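Local coordinates for amidase, hydantoinase/carbamoylase family (Burkholderia ambifaria, PDB 5TP4), which probably hydrolyses N-carbamoyl-L-amino acids to free amino acids as a zinc-dependent amidase of the peptidase M20 family, at residues A175-C179 with G180-T184; A232-A235 with G236-P239; R243-A246 with Y247-S250. One frame throughout, in Å; residues are numbered along the deposited sequence. Where two conformers were deposited one is given.

Interaction 1 (A175-C179 with G180-T184); sequences ALDAC and GCRGT
Arg182 reaches back over the end of the helix and grips the carboxylate of Asp177 side-on. Arg182 NE donates to Asp177 OD1 at 2.8 Å, on the syn side, in a nearly straight bond (175°). Arg182 NH2 donates to Asp177 OD2 at 3.1 Å. Both oxygens lie close to the guanidinium plane, but the two flat groups are turned 40° from each other, and NH2 comes to OD2 from above the carboxylate plane. A bend at chi3 (-76°) turns the guanidinium back to the acid. Next to this salt bridge, Leu176 CB packs on Arg182 CB at 3.9 Å.

The backbone beneath is a Schellman motif. Cys181 N bonds to Leu176 O at 3.0 Å, and Gly180 N makes a weak bond to Asp177 O. Gly180 is the C-prime residue; its positive phi, which favours glycine, lets the chain leave the helix. A disulfide between Cys179 SG and Cys181 SG, 2.1 Å long, spans the same glycine and fastens the turn covalently. Leu176 CD2 lies against Cys181 SG.

The contact ends helix 172-179 and begins the loop toward strand 193-199. Leu162 of helix 158-163 touches both Leu176 and Arg182, and Gly183 is backbone-bonded to Asp68, just past strand 64-67.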
loop_
_atom_site.group_PDB
_atom_site.type_symbol
_atom_site.label_atom_id
_atom_site.label_comp_id
_atom_site.label_asym_id
_atom_site.label_seq_id
_atom_site.Cartn_x
_atom_site.Cartn_y
_atom_site.Cartn_z
ATOM N N ALA B 175 9.313 -29.483 20.738
ATOM C CA ALA B 175 8.670 -30.083 19.570
ATOM C C ALA B 175 9.426 -31.322 19.102
ATOM O O ALA B 175 8.812 -32.284 18.620
ATOM C CB ALA B 175 8.556 -29.058 18.438
ATOM N N LEU B 176 10.756 -31.303 19.207
ATOM C CA LEU B 176 11.540 -32.503 18.913
ATOM C C LEU B 176 11.144 -33.644 19.844
ATOM O O LEU B 176 11.013 -34.796 19.407
ATOM C CB LEU B 176 13.038 -32.219 19.040
ATOM C CG LEU B 176 13.684 -31.345 17.959
ATOM C CD1 LEU B 176 15.140 -30.953 18.356
ATOM C CD2 LEU B 176 13.671 -32.057 16.608
ATOM N N ASP B 177 10.956 -33.337 21.130
ATOM C CA ASP B 177 10.565 -34.363 22.092
ATOM C C ASP B 177 9.181 -34.919 21.769
ATOM O O ASP B 177 8.953 -36.131 21.870
ATOM C CB ASP B 177 10.597 -33.809 23.512
ATOM C CG ASP B 177 12.005 -33.533 24.001
ATOM O OD1 ASP B 177 12.955 -34.147 23.474
ATOM O OD2 ASP B 177 12.163 -32.705 24.913
ATOM N N ALA B 178 8.253 -34.049 21.365
ATOM C CA ALA B 178 6.919 -34.501 20.971
ATOM C C ALA B 178 6.972 -35.358 19.713
ATOM O O ALA B 178 6.215 -36.329 19.582
ATOM C CB ALA B 178 6.005 -33.297 20.753
ATOM N N CYS B 179 7.856 -34.997 18.774
ATOM C CA CYS B 179 8.096 -35.740 17.538
ATOM C C CYS B 179 8.793 -37.071 17.796
ATOM O O CYS B 179 8.658 -37.996 16.987
ATOM C CB CYS B 179 8.936 -34.866 16.596
ATOM S SG CYS B 179 9.810 -35.661 15.172
ATOM N N GLY B 180 9.508 -37.191 18.913
ATOM C CA GLY B 180 10.361 -38.344 19.147
ATOM C C GLY B 180 11.600 -38.344 18.278
ATOM O O GLY B 180 12.151 -39.408 17.988
ATOM N N CYS B 181 12.062 -37.174 17.838
ATOM C CA CYS B 181 13.183 -37.181 16.914
ATOM C C CYS B 181 14.320 -36.280 17.392
ATOM O O CYS B 181 15.061 -35.721 16.584
ATOM C CB CYS B 181 12.712 -36.820 15.510
ATOM S SG CYS B 181 11.832 -35.277 15.400
ATOM N N ARG B 182 14.488 -36.155 18.704
ATOM C CA ARG B 182 15.681 -35.538 19.287
ATOM C C ARG B 182 16.775 -36.596 19.422
ATOM O O ARG B 182 16.773 -37.379 20.376
ATOM C CB ARG B 182 15.365 -34.936 20.653
ATOM C CG ARG B 182 16.447 -33.987 21.106
ATOM C CD ARG B 182 16.507 -33.808 22.588
ATOM N NE ARG B 182 15.456 -32.964 23.151
ATOM C CZ ARG B 182 15.603 -31.679 23.454
ATOM N NH1 ARG B 182 16.748 -31.053 23.197
ATOM N NH2 ARG B 182 14.599 -31.011 24.011
ATOM N N GLY B 183 17.718 -36.614 18.482
ATOM C CA GLY B 183 18.836 -37.532 18.587
ATOM C C GLY B 183 19.809 -37.061 19.648
ATOM O O GLY B 183 19.730 -35.934 20.153
ATOM N N THR B 184 20.719 -37.967 20.040
ATOM C CA THR B 184 21.735 -37.626 21.032
ATOM C C THR B 184 23.021 -37.101 20.406
ATOM O O THR B 184 23.818 -36.488 21.121
ATOM C CB THR B 184 22.077 -38.836 21.919
ATOM O OG1 THR B 184 22.407 -39.954 21.091
ATOM C CG2 THR B 184 20.899 -39.215 22.811
#

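Interaction 2 (A232-A235 with G236-P239); sequences AAHA and GTTP
The imidazole of His234 carries the methyl group of Thr237 above its plane at one corner, CG2 standing almost directly over His234 ND1 at 3.6 Å. The two side chains cross at about a right angle. Thr237 OG1 sits 3.3 Å from His234 CB, but its hydrogen bond is to the backbone oxygen of Gln201 of the second subunit.

Two backbone amides meet the ring at its edge, where ND1 accepts. Gly236 N donates to His234 ND1 at 2.9 Å (157°), from a position tilted 26° out of the ring plane. A weaker bond comes from Thr237 N. A chi1 of -168° sends the ring along the chain direction, beside its own carbonyl carbon, to these amides.

The backbone carbonyl of His234 takes the next residue, Thr238. Thr238 OG1 donates to His234 O at 2.8 Å, in the carbonyl plane and on a lone pair. Thr238 N adds a weak bond to that oxygen. Thr238 OG1 also lies 3.5 Å from Ala233 CB. One residue thus binds the turn internally through both its side chain and its carbonyl. A MES molecule, probably from the crystallisation liquor, lies about 3 Å from the His234 side chain.

The turn belongs to the loop between strand 212-229 and helix 246-262. Ala233 and Ala235 are backbone-bonded to Ile285 and Asn283, in the loop before strand 288-297. It is also part of the dimer contact: Gln219 NE2 of the second subunit bonds to Gly236 O, and Gly363 and Thr271 of that subunit pack alongside.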
loop_
_atom_site.group_PDB
_atom_site.type_symbol
_atom_site.label_atom_id
_atom_site.label_comp_id
_atom_site.label_asym_id
_atom_site.label_seq_id
_atom_site.Cartn_x
_atom_site.Cartn_y
_atom_site.Cartn_z
ATOM N N ALA B 232 1.255 16.870 2.700
ATOM C CA ALA B 232 -0.052 16.219 2.483
ATOM C C ALA B 232 -1.195 17.242 2.468
ATOM O O ALA B 232 -1.983 17.371 3.405
ATOM C CB ALA B 232 -0.288 15.127 3.523
ATOM N N ALA B 233 -1.331 17.909 1.333
ATOM C CA ALA B 233 -2.182 19.065 1.125
ATOM C C ALA B 233 -3.441 18.624 0.385
ATOM O O ALA B 233 -3.507 17.526 -0.169
ATOM C CB ALA B 233 -1.414 20.143 0.348
ATOM N N HIS B 234 -4.450 19.479 0.394
ATOM C CA HIS B 234 -5.734 19.088 -0.175
ATOM C C HIS B 234 -5.666 18.956 -1.705
ATOM O O HIS B 234 -5.120 19.821 -2.402
ATOM C CB HIS B 234 -6.787 20.114 0.239
ATOM C CG HIS B 234 -8.197 19.695 -0.035
ATOM N ND1 HIS B 234 -8.777 19.809 -1.278
ATOM C CD2 HIS B 234 -9.166 19.230 0.790
ATOM C CE1 HIS B 234 -10.029 19.401 -1.219
ATOM N NE2 HIS B 234 -10.294 19.045 0.026
ATOM N N ALA B 235 -6.264 17.869 -2.222
ATOM C CA ALA B 235 -6.228 17.523 -3.648
ATOM C C ALA B 235 -6.953 18.517 -4.540
ATOM O O ALA B 235 -6.710 18.530 -5.754
ATOM C CB ALA B 235 -6.849 16.141 -3.888
ATOM N N GLY B 236 -7.850 19.325 -3.990
ATOM C CA GLY B 236 -8.598 20.265 -4.811
ATOM C C GLY B 236 -8.162 21.711 -4.641
ATOM O O GLY B 236 -8.265 22.496 -5.583
ATOM N N THR B 237 -7.689 22.088 -3.452
ATOM C CA THR B 237 -7.333 23.485 -3.183
ATOM C C THR B 237 -5.888 23.821 -3.541
ATOM O O THR B 237 -5.501 24.992 -3.449
ATOM C CB THR B 237 -7.509 23.829 -1.697
ATOM O OG1 THR B 237 -6.504 23.120 -0.966
ATOM C CG2 THR B 237 -8.887 23.432 -1.179
ATOM N N THR B 238 -5.073 22.831 -3.907
ATOM C CA THR B 238 -3.637 23.030 -4.087
ATOM C C THR B 238 -3.264 22.947 -5.557
ATOM O O THR B 238 -3.218 21.845 -6.115
ATOM C CB THR B 238 -2.861 21.975 -3.304
ATOM O OG1 THR B 238 -3.328 21.919 -1.953
ATOM C CG2 THR B 238 -1.348 22.284 -3.324
ATOM N N PRO B 239 -2.986 24.053 -6.232
ATOM C CA PRO B 239 -2.598 23.950 -7.641
ATOM C C PRO B 239 -1.298 23.168 -7.794
ATOM O O PRO B 239 -0.504 23.021 -6.856
ATOM C CB PRO B 239 -2.431 25.409 -8.085
ATOM C CG PRO B 239 -3.325 26.181 -7.152
ATOM C CD PRO B 239 -3.208 25.456 -5.822
#

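Interaction 3 (R243-A246 with Y247-S250); sequences RKDA and YFAS
Phe248 and the carboxylate of Asp245 are the flat groups that meet here. Their planes are 25° apart, and Asp245 OD2 lies obliquely to the ring, 3.6 Å from Phe248 CD2. The phenyl group also touches Arg321 of helix 300-321 and Glu258 of the second subunit.

The other carboxylate oxygen caps the helix. Asp245 OD1 accepts from Tyr247 N at 2.8 Å and from Phe248 N at 2.9 Å. The first donor comes nearly in line with the C-O bond. The second is the straighter bond (165°), although it arrives from well above the carboxylate plane. Asp245 holds its CG anti to the backbone N (chi1 -173°), which swings the acid over the first turn. Asp245 is thus the N-cap residue, and it satisfies two amides that have no helical carbonyl before them. The helix end would probably help to stabilise its negative charge. Ala249 N to Asp245 O is an i to i+4 bond that opens the helical pattern.

At the next residue, Ala246 O takes two donors, Ser250 N at 3.0 Å and Ser250 OG at 2.8 Å. Ser250 OG folds back on its own helix, to the carbonyl one turn earlier.

The cap starts helix 246-262, which lies against the sheet. Ala246 and Ser250 pack on Val228 of strand 212-229 and Val289 of strand 288-297. Tyr247 meets Val289 of its own chain and, across the interface, Ile272 of the second subunit.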
loop_
_atom_site.group_PDB
_atom_site.type_symbol
_atom_site.label_atom_id
_atom_site.label_comp_id
_atom_site.label_asym_id
_atom_site.label_seq_id
_atom_site.Cartn_x
_atom_site.Cartn_y
_atom_site.Cartn_z
ATOM N N ARG B 243 2.733 21.782 -5.226
ATOM C CA ARG B 243 2.677 20.463 -4.633
ATOM C C ARG B 243 4.061 19.871 -4.415
ATOM O O ARG B 243 5.004 20.128 -5.168
ATOM C CB ARG B 243 1.867 19.529 -5.526
ATOM C CG ARG B 243 0.461 20.003 -5.690
ATOM C CD ARG B 243 -0.353 19.012 -6.452
ATOM N NE ARG B 243 -1.762 19.450 -6.421
ATOM C CZ ARG B 243 -2.799 18.648 -6.527
ATOM N NH1 ARG B 243 -2.615 17.334 -6.675
ATOM N NH2 ARG B 243 -4.022 19.173 -6.460
ATOM N N LYS B 244 4.156 19.052 -3.368
ATOM C CA LYS B 244 5.332 18.233 -3.068
ATOM C C LYS B 244 4.786 16.815 -2.854
ATOM O O LYS B 244 4.597 16.347 -1.733
ATOM C CB LYS B 244 6.077 18.779 -1.881
ATOM C CG LYS B 244 6.694 20.169 -2.192
ATOM C CD LYS B 244 7.181 20.842 -0.935
ATOM C CE LYS B 244 7.536 22.303 -1.181
ATOM N NZ LYS B 244 8.064 22.943 0.070
ATOM N N ASP B 245 4.498 16.149 -3.973
ATOM C CA ASP B 245 3.716 14.923 -3.995
ATOM C C ASP B 245 4.653 13.733 -3.839
ATOM O O ASP B 245 5.381 13.390 -4.774
ATOM C CB ASP B 245 2.938 14.850 -5.310
ATOM C CG ASP B 245 1.964 13.689 -5.357
ATOM O OD1 ASP B 245 2.327 12.583 -4.926
ATOM O OD2 ASP B 245 0.842 13.863 -5.877
ATOM N N ALA B 246 4.625 13.100 -2.660
ATOM C CA ALA B 246 5.506 11.976 -2.391
ATOM C C ALA B 246 5.157 10.748 -3.222
ATOM O O ALA B 246 6.014 9.862 -3.370
ATOM C CB ALA B 246 5.482 11.619 -0.900
ATOM N N TYR B 247 3.924 10.648 -3.743
ATOM C CA TYR B 247 3.609 9.444 -4.501
ATOM C C TYR B 247 4.070 9.561 -5.942
ATOM O O TYR B 247 4.621 8.596 -6.485
ATOM C CB TYR B 247 2.116 9.111 -4.436
ATOM C CG TYR B 247 1.862 7.810 -5.166
ATOM C CD1 TYR B 247 2.212 6.583 -4.586
ATOM C CD2 TYR B 247 1.345 7.811 -6.452
ATOM C CE1 TYR B 247 2.007 5.383 -5.270
ATOM C CE2 TYR B 247 1.131 6.610 -7.147
ATOM C CZ TYR B 247 1.471 5.421 -6.554
ATOM O OH TYR B 247 1.258 4.245 -7.234
ATOM N N PHE B 248 3.894 10.727 -6.575
ATOM C CA PHE B 248 4.467 10.885 -7.912
ATOM C C PHE B 248 5.979 10.763 -7.843
ATOM O O PHE B 248 6.598 10.230 -8.770
ATOM C CB PHE B 248 4.108 12.240 -8.551
ATOM C CG PHE B 248 2.735 12.304 -9.193
ATOM C CD1 PHE B 248 2.119 11.177 -9.720
ATOM C CD2 PHE B 248 2.073 13.532 -9.282
ATOM C CE1 PHE B 248 0.840 11.277 -10.323
ATOM C CE2 PHE B 248 0.803 13.631 -9.865
ATOM C CZ PHE B 248 0.197 12.499 -10.380
ATOM N N ALA B 249 6.583 11.246 -6.752
ATOM C CA ALA B 249 8.030 11.102 -6.580
ATOM C C ALA B 249 8.420 9.632 -6.467
ATOM O O ALA B 249 9.383 9.178 -7.104
ATOM C CB ALA B 249 8.499 11.873 -5.344
ATOM N N SER B 250 7.670 8.872 -5.669
ATOM C CA SER B 250 7.958 7.454 -5.501
ATOM C C SER B 250 7.809 6.709 -6.802
ATOM O O SER B 250 8.513 5.723 -7.051
ATOM C CB SER B 250 7.025 6.839 -4.456
ATOM O OG SER B 250 7.311 7.339 -3.156
#

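In the fold
From the N terminus, interaction 1 comes first. It closes the turn at the end of helix 172-179, with no partner in the other subunit. Strand 212-229 then leads to interaction 2, a turn in the following loop, and interaction 3 starts helix 246-262. The three lie in series; none nests in or crosses another. Interaction 1 stands apart, its centre about 62 Å and 55 Å from theirs. Interactions 2 and 3 are joined by Arg243, whose NH2 bonds to Thr238 O at 2.8 Å and to Ala235 O at 2.9 Å. Arg243 NH1 is hydrogen-bonded to Thr271 OG1 of the second subunit, so this connection forms part of the dimer interface.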